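Ectoine hydroxylase (Sphingopyxis alaskensis, PDB 4MHR) catalyses the iron(II)- and 2-oxoglutarate-dependent hydroxylation of L-ectoine to 5-hydroxyectoine, a compatible solute that protects cells against osmotic stress. Local coordinates at residues A39-A43 and R44-A48; A120-A123 and R124-G128; G218-E222 and E223-E227. All coordinates share one frame; numbering follows the deposited sequence.

Interaction 1 of 3, residues A39-A43 and R44-A48; sequences APISA and RQAAA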
loop_
_atom_site.group_PDB
_atom_site.type_symbol
_atom_site.label_atom_id
_atom_site.label_comp_id
_atom_site.label_asym_id
_atom_site.label_seq_id
_atom_site.Cartn_x
_atom_site.Cartn_y
_atom_site.Cartn_z
ATOM N N ALA A 39 22.720 -4.240 1.223
ATOM C CA ALA A 39 21.284 -4.000 1.079
ATOM C C ALA A 39 20.489 -5.317 1.035
ATOM O O ALA A 39 20.984 -6.316 0.550
ATOM C CB ALA A 39 21.014 -3.180 -0.140
ATOM N N PRO A 40 19.219 -5.304 1.482
ATOM C CA PRO A 40 18.331 -6.451 1.447
ATOM C C PRO A 40 17.738 -6.771 0.090
ATOM O O PRO A 40 17.079 -7.773 -0.041
ATOM C CB PRO A 40 17.269 -6.094 2.459
ATOM C CG PRO A 40 17.185 -4.586 2.390
ATOM C CD PRO A 40 18.590 -4.137 2.108
ATOM N N ILE A 41 18.011 -5.981 -0.941
ATOM C CA ILE A 41 17.587 -6.323 -2.290
ATOM C C ILE A 41 18.782 -6.107 -3.223
ATOM O O ILE A 41 19.746 -5.468 -2.837
ATOM C CB ILE A 41 16.411 -5.448 -2.748
ATOM C CG1 ILE A 41 16.716 -3.962 -2.588
ATOM C CG2 ILE A 41 15.122 -5.767 -1.944
ATOM C CD1 ILE A 41 15.556 -3.071 -3.059
ATOM N N SER A 42 18.705 -6.626 -4.438
ATOM C CA SER A 42 19.812 -6.564 -5.337
ATOM C C SER A 42 19.888 -5.167 -5.945
ATOM O O SER A 42 18.966 -4.370 -5.811
ATOM C CB SER A 42 19.589 -7.607 -6.444
ATOM O OG SER A 42 18.547 -7.130 -7.275
ATOM N N ALA A 43 20.970 -4.870 -6.674
ATOM C CA ALA A 43 21.144 -3.523 -7.199
ATOM C C ALA A 43 20.092 -3.316 -8.296
ATOM O O ALA A 43 19.433 -2.267 -8.389
ATOM C CB ALA A 43 22.558 -3.328 -7.720
ATOM N N ARG A 44 19.797 -4.377 -9.006
ATOM C CA ARG A 44 18.727 -4.291 -9.991
ATOM C C ARG A 44 17.315 -4.109 -9.424
ATOM O O ARG A 44 16.523 -3.393 -10.021
ATOM C CB ARG A 44 18.761 -5.469 -10.948
ATOM C CG ARG A 44 19.829 -5.252 -12.052
ATOM C CD ARG A 44 20.246 -6.577 -12.719
ATOM N NE ARG A 44 19.089 -7.430 -13.088
ATOM C CZ ARG A 44 19.046 -8.777 -13.083
ATOM N NH1 ARG A 44 20.089 -9.520 -12.712
ATOM N NH2 ARG A 44 17.923 -9.395 -13.457
ATOM N N GLN A 45 16.971 -4.845 -8.378
ATOM C CA GLN A 45 15.717 -4.611 -7.713
ATOM C C GLN A 45 15.566 -3.172 -7.287
ATOM O O GLN A 45 14.483 -2.633 -7.379
ATOM C CB GLN A 45 15.500 -5.585 -6.542
ATOM C CG GLN A 45 15.217 -7.032 -6.968
ATOM C CD GLN A 45 15.233 -7.976 -5.749
ATOM O OE1 GLN A 45 16.153 -7.958 -4.983
ATOM N NE2 GLN A 45 14.153 -8.697 -5.535
ATOM N N ALA A 46 16.620 -2.578 -6.727
ATOM C CA ALA A 46 16.584 -1.220 -6.199
ATOM C C ALA A 46 16.326 -0.254 -7.419
ATOM O O ALA A 46 15.471 0.664 -7.339
ATOM C CB ALA A 46 17.917 -0.867 -5.527
ATOM N N ALA A 47 17.031 -0.500 -8.541
ATOM C CA ALA A 47 16.862 0.304 -9.797
ATOM C C ALA A 47 15.493 0.159 -10.403
ATOM O O ALA A 47 14.911 1.149 -10.824
ATOM C CB ALA A 47 17.942 -0.005 -10.822
ATOM N N ALA A 48 14.961 -1.051 -10.414
ATOM C CA ALA A 48 13.587 -1.292 -10.842
ATOM C C ALA A 48 12.537 -0.522 -9.987
ATOM O O ALA A 48 11.574 0.046 -10.545
ATOM C CB ALA A 48 13.279 -2.764 -10.834
#
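Ser42 and Gln45 bind each other in both directions at the start of helix 43-52. The backbone N of Gln45 donates to OG of Ser42 over 3.0 Å in a nearly straight bond (N-H...O 171°). In return, the backbone N of Ser42 donates to OE1 of Gln45 at 2.9 Å, lying in the plane of the side-chain amide and on a lone pair of that oxygen. The hydroxyl is brought over the first turn because OG stands between the backbone N and the carbonyl carbon of Ser42 (chi1 72°). Gln45 answers with CG beside its own backbone N and an extended chain beyond, which carries the amide back past the helix start; on the way CG passes 3.3 Å from OG of Ser42. Behind this exchange the ordinary helical bonding begins, Ala46 N to Ser42 O at 3.1 Å and Ala47 N to Ala43 O at 3.0 Å.

Packing takes over at Ile41. Its CB lies 3.4 Å from OE1 of Gln45, while CD1, at the end of an extended CG1 branch, rests 4.1 Å from CB of Ala46. Trp35 donates from its indole NE1 to the carbonyl of Ile41 and also touches Ala43 and Ala46, whereas Phe125 and Leu126 of helix 117-127 cover Ile41 itself. With an alanine at Gln45, the backbone N of Ser42 is likely to lose its acceptor, and a gap would probably open beside CB of Ile41. The reciprocal pair is a capping box with Ser42 as N-cap, and the contact of Ile41, just ahead of the cap, with Ala46 inside the helix is placed like a hydrophobic staple.

Interaction 2 of 3, residues A120-A123 and R124-G128; sequences ADVA and RFLLG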
loop_
_atom_site.group_PDB
_atom_site.type_symbol
_atom_site.label_atom_id
_atom_site.label_comp_id
_atom_site.label_asym_id
_atom_site.label_seq_id
_atom_site.Cartn_x
_atom_site.Cartn_y
_atom_site.Cartn_z
ATOM N N ALA A 120 10.217 -5.488 6.707
ATOM C CA ALA A 120 10.633 -4.221 7.321
ATOM C C ALA A 120 12.051 -3.722 6.950
ATOM O O ALA A 120 12.243 -2.497 6.910
ATOM C CB ALA A 120 10.467 -4.239 8.842
ATOM N N ASP A 121 13.036 -4.619 6.785
ATOM C CA ASP A 121 14.374 -4.227 6.322
ATOM C C ASP A 121 14.384 -3.723 4.881
ATOM O O ASP A 121 15.183 -2.862 4.539
ATOM C CB ASP A 121 15.419 -5.344 6.434
ATOM C CG ASP A 121 15.906 -5.508 7.889
ATOM O OD1 ASP A 121 15.574 -4.652 8.660
ATOM O OD2 ASP A 121 16.538 -6.489 8.228
ATOM N N VAL A 122 13.466 -4.208 4.090
ATOM C CA VAL A 122 13.330 -3.680 2.708
ATOM C C VAL A 122 12.756 -2.284 2.773
ATOM O O VAL A 122 13.256 -1.344 2.106
ATOM C CB VAL A 122 12.495 -4.635 1.842
ATOM C CG1 VAL A 122 12.213 -4.061 0.503
ATOM C CG2 VAL A 122 13.185 -5.993 1.591
ATOM N N ALA A 123 11.765 -2.095 3.656
ATOM C CA ALA A 123 11.266 -0.754 3.889
ATOM C C ALA A 123 12.344 0.217 4.393
ATOM O O ALA A 123 12.386 1.403 3.968
ATOM C CB ALA A 123 10.116 -0.722 4.879
ATOM N N ARG A 124 13.074 -0.214 5.400
ATOM C CA ARG A 124 14.088 0.655 6.002
ATOM C C ARG A 124 15.146 1.013 4.934
ATOM O O ARG A 124 15.646 2.077 4.921
ATOM C CB ARG A 124 14.771 -0.050 7.199
ATOM C CG ARG A 124 13.809 -0.168 8.380
ATOM C CD ARG A 124 14.256 -1.246 9.382
ATOM N NE ARG A 124 15.431 -0.733 10.025
ATOM C CZ ARG A 124 16.670 -1.123 9.776
ATOM N NH1 ARG A 124 16.938 -2.136 8.961
ATOM N NH2 ARG A 124 17.650 -0.475 10.367
ATOM N N PHE A 125 15.521 0.062 4.085
ATOM C CA PHE A 125 16.447 0.382 2.958
ATOM C C PHE A 125 15.823 1.427 1.984
ATOM O O PHE A 125 16.399 2.498 1.666
ATOM C CB PHE A 125 16.800 -0.893 2.178
ATOM C CG PHE A 125 17.597 -0.586 0.959
ATOM C CD1 PHE A 125 18.891 -0.185 1.088
ATOM C CD2 PHE A 125 17.019 -0.612 -0.314
ATOM C CE1 PHE A 125 19.617 0.224 -0.058
ATOM C CE2 PHE A 125 17.737 -0.283 -1.428
ATOM C CZ PHE A 125 19.025 0.166 -1.285
ATOM N N LEU A 126 14.669 1.096 1.454
ATOM C CA LEU A 126 14.036 1.916 0.410
ATOM C C LEU A 126 13.700 3.322 0.910
ATOM O O LEU A 126 13.795 4.309 0.124
ATOM C CB LEU A 126 12.766 1.272 -0.156
ATOM C CG LEU A 126 13.040 0.015 -0.959
ATOM C CD1 LEU A 126 11.717 -0.617 -1.373
ATOM C CD2 LEU A 126 13.850 0.318 -2.207
ATOM N N LEU A 127 13.354 3.412 2.186
ATOM C CA LEU A 127 13.020 4.696 2.822
ATOM C C LEU A 127 14.202 5.421 3.550
ATOM O O LEU A 127 14.103 6.604 3.937
ATOM C CB LEU A 127 11.809 4.535 3.705
ATOM C CG LEU A 127 10.567 3.957 3.055
ATOM C CD1 LEU A 127 9.391 3.810 4.018
ATOM C CD2 LEU A 127 10.204 4.849 1.888
ATOM N N GLY A 128 15.338 4.766 3.591
ATOM C CA GLY A 128 16.584 5.287 4.155
ATOM C C GLY A 128 16.413 5.740 5.571
ATOM O O GLY A 128 16.797 6.804 5.873
#
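Asp121 and Arg124, one turn apart on helix 117-127, form a salt bridge in which NH1 of Arg124 donates to OD1 of Asp121 at 2.9 Å. The bond is bent (131°): NH1 comes from above the carboxylate plane, and the two flat groups are turned 59° against each other. The arginine chain bends at chi3 (70°), which folds the guanidinium back alongside the aspartate, while its CG passes 3.2 Å from O of Ala120, the carbonyl that also accepts from Arg124 N.

On a buried flank, Val122 CG1 and Leu126 CD1 lie side by side at 4.0 Å. Leu246 packs on both, Leu170 on Leu126 and Leu127, and Met172 on Ala123, seating the helix on the large sheet. Gly128, with positive phi, closes the helix in a Schellman motif.

Each member of the ion pair has a second salt bridge, which is likely to restrict its movement: Arg305 binds OD2 of Asp121, and Glu130 binds NH2 of Arg124. Acid and base thus alternate across four residues, and the two central charges, Asp121 and Arg124, are each probably offset by two partners.

Interaction 3 of 3, residues G218-E222 and E223-E227; sequences GVPDE and ESLAE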
loop_
_atom_site.group_PDB
_atom_site.type_symbol
_atom_site.label_atom_id
_atom_site.label_comp_id
_atom_site.label_asym_id
_atom_site.label_seq_id
_atom_site.Cartn_x
_atom_site.Cartn_y
_atom_site.Cartn_z
ATOM N N GLY A 218 -10.651 15.084 -4.883
ATOM C CA GLY A 218 -9.471 14.187 -4.810
ATOM C C GLY A 218 -9.479 12.974 -5.746
ATOM O O GLY A 218 -8.959 11.942 -5.408
ATOM N N VAL A 219 -10.060 13.125 -6.926
ATOM C CA VAL A 219 -10.064 12.073 -7.952
ATOM C C VAL A 219 -9.280 12.583 -9.136
ATOM O O VAL A 219 -9.682 13.539 -9.759
ATOM C CB VAL A 219 -11.505 11.697 -8.447
ATOM C CG1 VAL A 219 -11.464 10.674 -9.558
ATOM C CG2 VAL A 219 -12.319 11.135 -7.313
ATOM N N PRO A 220 -8.192 11.897 -9.510
ATOM C CA PRO A 220 -7.460 12.345 -10.698
ATOM C C PRO A 220 -8.314 12.375 -11.950
ATOM O O PRO A 220 -9.235 11.537 -12.118
ATOM C CB PRO A 220 -6.355 11.265 -10.878
ATOM C CG PRO A 220 -6.824 10.087 -10.131
ATOM C CD PRO A 220 -7.992 10.466 -9.252
ATOM N N ASP A 221 -7.965 13.287 -12.847
ATOM C CA ASP A 221 -8.767 13.581 -14.010
ATOM C C ASP A 221 -8.450 12.684 -15.236
ATOM O O ASP A 221 -7.306 12.256 -15.480
ATOM C CB ASP A 221 -8.632 15.084 -14.358
ATOM C CG ASP A 221 -7.386 15.393 -15.086
ATOM O OD1 ASP A 221 -7.416 15.309 -16.331
ATOM O OD2 ASP A 221 -6.346 15.659 -14.429
ATOM N N GLU A 222 -9.472 12.457 -16.047
ATOM C CA GLU A 222 -9.364 11.538 -17.168
ATOM C C GLU A 222 -8.269 11.820 -18.127
ATOM O O GLU A 222 -7.589 10.932 -18.631
ATOM C CB GLU A 222 -10.687 11.481 -17.988
ATOM C CG GLU A 222 -11.805 10.783 -17.248
ATOM C CD GLU A 222 -13.048 10.611 -18.121
ATOM O OE1 GLU A 222 -13.009 10.938 -19.318
ATOM O OE2 GLU A 222 -14.043 10.129 -17.607
ATOM N N GLU A 223 -8.099 13.066 -18.461
ATOM C CA GLU A 223 -7.095 13.408 -19.490
ATOM C C GLU A 223 -5.677 13.153 -18.980
ATOM O O GLU A 223 -4.770 12.704 -19.713
ATOM C CB GLU A 223 -7.240 14.903 -19.841
ATOM C CG GLU A 223 -8.708 15.355 -19.967
ATOM C CD GLU A 223 -9.356 15.939 -18.674
ATOM O OE1 GLU A 223 -10.088 15.188 -17.960
ATOM O OE2 GLU A 223 -9.180 17.165 -18.392
ATOM N N SER A 224 -5.440 13.514 -17.728
ATOM C CA SER A 224 -4.080 13.265 -17.218
ATOM C C SER A 224 -3.852 11.748 -17.058
ATOM O O SER A 224 -2.785 11.297 -17.395
ATOM C CB SER A 224 -3.805 13.971 -15.887
ATOM O OG SER A 224 -4.431 15.236 -15.753
ATOM N N LEU A 225 -4.848 10.974 -16.603
ATOM C CA LEU A 225 -4.718 9.500 -16.569
ATOM C C LEU A 225 -4.463 8.894 -17.954
ATOM O O LEU A 225 -3.563 8.064 -18.073
ATOM C CB LEU A 225 -5.899 8.840 -15.908
ATOM C CG LEU A 225 -6.126 9.133 -14.435
ATOM C CD1 LEU A 225 -7.556 8.754 -14.099
ATOM C CD2 LEU A 225 -5.144 8.382 -13.509
ATOM N N ALA A 226 -5.175 9.369 -19.005
ATOM C CA ALA A 226 -4.908 8.919 -20.361
ATOM C C ALA A 226 -3.515 9.269 -20.768
ATOM O O ALA A 226 -2.851 8.478 -21.382
ATOM C CB ALA A 226 -5.948 9.466 -21.417
ATOM N N GLU A 227 -3.043 10.462 -20.411
ATOM C CA GLU A 227 -1.689 10.825 -20.758
ATOM C C GLU A 227 -0.645 9.925 -20.029
ATOM O O GLU A 227 0.286 9.451 -20.643
ATOM C CB GLU A 227 -1.481 12.313 -20.464
ATOM C CG GLU A 227 -0.077 12.828 -20.750
ATOM C CD GLU A 227 0.396 12.602 -22.186
ATOM O OE1 GLU A 227 -0.424 12.716 -23.131
ATOM O OE2 GLU A 227 1.614 12.323 -22.369
#
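Asp221 grips Ser224 where helix 222-232 begins, the tight part of the contact. OD1 of Asp221 accepts from the backbone N of Ser224 at 3.0 Å, met from above the carboxylate plane, an N-cap bond. The hydroxyl of Ser224 turns to the other oxygen, but its OG-OD2 separation from Asp221, 2.4 Å, is so short that its exact length is doubtful. The carboxylate reaches both donors because CG of Asp221 sits between its backbone N and carbonyl carbon (chi1 80°). The main chain adds an almost straight bond from Leu225 N to Asp221 O, also 3.0 Å. Beneath, Pro220 CB meets Leu225 CD2 at 4.1 Å, an apolar patch that Met252 extends; Leu197 packs against Pro220, Asp221 and Ser224. Leu225 touches Tyr150 and Trp151 of strand 149-152, which ends at the iron-binding His152, so the helix start packs beside the metal site.

The outer side is looser. Glu222 is exposed and extends away from the cap, whereas the chain of Glu223 bends at chi2 and brings OE1 to 3.1 Å from OD1 of Asp221. Two acceptors face each other without a hydrogen bond. Such proximity would be costly if both groups were fully charged, so a raised proton affinity of one is possible; the helix N-terminus, with the N-H groups of its first turn directed at the cap, probably offsets part of the negative charge.

In the fold
Interactions 1 and 2 form one continuous corner of the protein, their centres 11 Å apart: the loop leading into helix 43-52 leans on helix 117-127, with Pro40 CG 3.4 Å from Asp121 O, Ala39 CB 3.7 Å from Phe125 CE1 and Ile41 CD1 3.9 Å from Leu126 CD2. Interaction 3 stands apart, its centre 31 Å from that of interaction 1 and 30 Å from that of interaction 2. It is the one beside the iron site, here in its apo form: side chain to side chain, Pro220 is about 5 Å from the iron-binding His152, Leu225 about 9 Å from His253, and Leu127 of interaction 2 about 9 Å from Trp158, important for stabilising ectoine.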